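Local structure of VAO-type flavoprotein oxidase VAO615 (Myceliophthora thermophila, 6F72) at residues A[223-226]-A[230-233]. The protein is probably an oxidase of unknown substrate that binds one FAD per subunit bicovalently and, once reduced, reacts rapidly with molecular oxygen. Sequence-based numbering, arbitrary orientation.
With FAD (flavin-adenine dinucleotide), chain E.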
loop_
_atom_site.group_PDB
_atom_site.type_symbol
_atom_site.label_atom_id
_atom_site.label_comp_id
_atom_site.label_asym_id
_atom_site.label_seq_id
_atom_site.Cartn_x
_atom_site.Cartn_y
_atom_site.Cartn_z
ATOM N N PRO A 223 6.343 -7.544 3.112
ATOM C CA PRO A 223 5.694 -8.881 3.064
ATOM C C PRO A 223 4.297 -8.983 3.666
ATOM O O PRO A 223 3.500 -9.804 3.207
ATOM C CB PRO A 223 6.673 -9.789 3.812
ATOM C CG PRO A 223 7.975 -9.064 3.790
ATOM C CD PRO A 223 7.630 -7.601 3.837
ATOM N N THR A 224 4.003 -8.155 4.667
ATOM C CA THR A 224 2.719 -8.179 5.388
ATOM C C THR A 224 1.586 -7.461 4.638
ATOM O O THR A 224 0.426 -7.523 5.048
ATOM C CB THR A 224 2.849 -7.572 6.820
ATOM O OG1 THR A 224 3.185 -6.169 6.733
ATOM C CG2 THR A 224 3.894 -8.332 7.653
ATOM N N VAL A 225 1.927 -6.773 3.547
ATOM C CA VAL A 225 0.941 -6.052 2.716
ATOM C C VAL A 225 -0.078 -7.002 2.074
ATOM O O VAL A 225 0.300 -8.066 1.597
ATOM C CB VAL A 225 1.650 -5.177 1.662
ATOM C CG1 VAL A 225 0.692 -4.696 0.580
ATOM C CG2 VAL A 225 2.300 -3.994 2.374
ATOM N N GLY A 226 -1.358 -6.617 2.106
ATOM C CA GLY A 226 -2.427 -7.426 1.534
ATOM C C GLY A 226 -2.488 -7.305 0.013
ATOM O O GLY A 226 -2.966 -6.283 -0.511
ATOM N N GLY A 230 -5.923 -3.166 -0.940
ATOM C CA GLY A 230 -5.615 -1.843 -1.485
ATOM C C GLY A 230 -4.382 -1.815 -2.353
ATOM O O GLY A 230 -4.250 -0.924 -3.194
ATOM N N TYR A 231 -3.486 -2.782 -2.145
ATOM C CA TYR A 231 -2.279 -2.951 -2.951
ATOM C C TYR A 231 -2.565 -3.112 -4.473
ATOM O O TYR A 231 -2.191 -2.242 -5.276
ATOM C CB TYR A 231 -1.421 -4.114 -2.419
ATOM C CG TYR A 231 -0.235 -4.406 -3.307
ATOM C CD1 TYR A 231 0.937 -3.633 -3.225
ATOM C CD2 TYR A 231 -0.303 -5.423 -4.289
ATOM C CE1 TYR A 231 2.018 -3.887 -4.067
ATOM C CE2 TYR A 231 0.767 -5.688 -5.119
ATOM C CZ TYR A 231 1.911 -4.913 -5.030
ATOM O OH TYR A 231 2.961 -5.181 -5.870
ATOM N N THR A 232 -3.249 -4.192 -4.855
ATOM C CA THR A 232 -3.552 -4.421 -6.265
ATOM C C THR A 232 -4.629 -3.442 -6.723
ATOM O O THR A 232 -4.536 -2.896 -7.809
ATOM C CB THR A 232 -3.931 -5.894 -6.589
ATOM O OG1 THR A 232 -2.814 -6.754 -6.338
ATOM C CG2 THR A 232 -4.264 -6.030 -8.035
ATOM N N GLN A 233 -5.633 -3.208 -5.886
ATOM C CA GLN A 233 -6.741 -2.319 -6.253
ATOM C C GLN A 233 -6.306 -0.878 -6.543
ATOM O O GLN A 233 -6.906 -0.205 -7.384
ATOM C CB GLN A 233 -7.824 -2.353 -5.174
ATOM C CG GLN A 233 -8.644 -3.652 -5.203
ATOM C CD GLN A 233 -9.612 -3.792 -4.048
ATOM O OE1 GLN A 233 -10.517 -2.968 -3.885
ATOM N NE2 GLN A 233 -9.466 -4.875 -3.268
HETATM P PA FAD E . -5.681 -1.956 4.172
HETATM O O1A FAD E . -5.392 -0.704 4.960
HETATM O O2A FAD E . -6.354 -3.073 4.919
HETATM O O5B FAD E . -6.556 -1.548 2.888
HETATM C C5B FAD E . -6.257 -0.393 2.104
HETATM C C4B FAD E . -7.494 0.125 1.379
HETATM O O4B FAD E . -8.045 -0.914 0.567
HETATM C C3B FAD E . -8.614 0.584 2.292
HETATM O O3B FAD E . -9.242 1.701 1.650
HETATM C C2B FAD E . -9.584 -0.585 2.335
HETATM O O2B FAD E . -10.932 -0.153 2.541
HETATM C C1B FAD E . -9.397 -1.205 0.961
HETATM N N9A FAD E . -9.567 -2.677 0.917
HETATM C C8A FAD E . -8.659 -3.587 1.329
HETATM N N7A FAD E . -9.110 -4.848 1.110
HETATM C C5A FAD E . -10.321 -4.746 0.541
HETATM C C6A FAD E . -11.347 -5.696 0.054
HETATM N N6A FAD E . -11.131 -7.026 0.162
HETATM N N1A FAD E . -12.486 -5.193 -0.474
HETATM C C2A FAD E . -12.709 -3.864 -0.576
HETATM N N3A FAD E . -11.810 -2.939 -0.157
HETATM C C4A FAD E . -10.621 -3.313 0.400
HETATM N N1 FAD E . 2.739 -0.407 -2.006
HETATM C C2 FAD E . 3.422 -0.667 -3.149
HETATM O O2 FAD E . 2.885 -0.406 -4.251
HETATM N N3 FAD E . 4.666 -1.196 -3.130
HETATM C C4 FAD E . 5.328 -1.496 -2.002
HETATM O O4 FAD E . 6.481 -1.983 -2.034
HETATM C C4X FAD E . 4.641 -1.250 -0.714
HETATM N N5 FAD E . 5.228 -1.537 0.467
HETATM C C5X FAD E . 4.595 -1.304 1.654
HETATM C C6 FAD E . 5.226 -1.614 2.878
HETATM C C7 FAD E . 4.543 -1.366 4.089
HETATM C C7M FAD E . 5.243 -1.698 5.395
HETATM C C8 FAD E . 3.150 -0.788 4.076
HETATM C C8M FAD E . 2.295 -0.577 5.317
HETATM C C9 FAD E . 2.547 -0.493 2.857
HETATM C C9A FAD E . 3.210 -0.723 1.647
HETATM N N10 FAD E . 2.574 -0.435 0.416
HETATM C C10 FAD E . 3.274 -0.672 -0.786
HETATM C "C1'" FAD E . 1.247 0.177 0.404
HETATM C "C2'" FAD E . 0.063 -0.666 0.036
HETATM O "O2'" FAD E . 0.105 -0.878 -1.374
HETATM C "C3'" FAD E . -1.155 0.165 0.421
HETATM O "O3'" FAD E . -1.031 0.669 1.769
HETATM C "C4'" FAD E . -2.439 -0.638 0.280
HETATM O "O4'" FAD E . -3.562 0.235 0.416
HETATM C "C5'" FAD E . -2.493 -1.800 1.273
HETATM O "O5'" FAD E . -3.736 -2.481 1.204
HETATM P P FAD E . -4.132 -3.523 2.361
HETATM O O1P FAD E . -2.971 -4.446 2.595
HETATM O O2P FAD E . -5.500 -4.042 1.982
HETATM O O3P FAD E . -4.286 -2.542 3.635
#
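The FAD pocket is lined here by Val-225 and Gly-226, which meet Tyr-231 on helix 227-233. CG1 of Val-225 lies 3.7 Å from CB of Tyr-231, and the two side chains cross at about a right angle. The carbonyl O of Gly-226 comes within 3.3 Å of the same CB. Val-225 has CG1 anti to its backbone N (chi1 166°), which turns CG2 to the flavin, 3.5 Å from FAD C9A. In this PCMH-type FAD-binding domain, the loop and the helix hold the flavin-side phosphate through two different oxygens. Gly-226 N donates to FAD O1P at 2.7 Å, a somewhat bent bond (141°). Gly-230 N donates to FAD O2P at 3.1 Å in a straighter bond. At either glycine a CB would run into the cofactor. The Tyr-231 ring has FAD N1 at its edge, in plane, and CE1 lies 3.6 Å from FAD O2. Its OH is hydrogen-bonded to His-237 O. With an alanine here, the ring would be gone, which would probably open a gap beside the flavin pyrimidine and leave His-237 O without this donor. Gln-233 approaches the adenine, with NE2 3.9 Å from FAD C6A; its NE2 is hydrogen-bonded to Val-228 O.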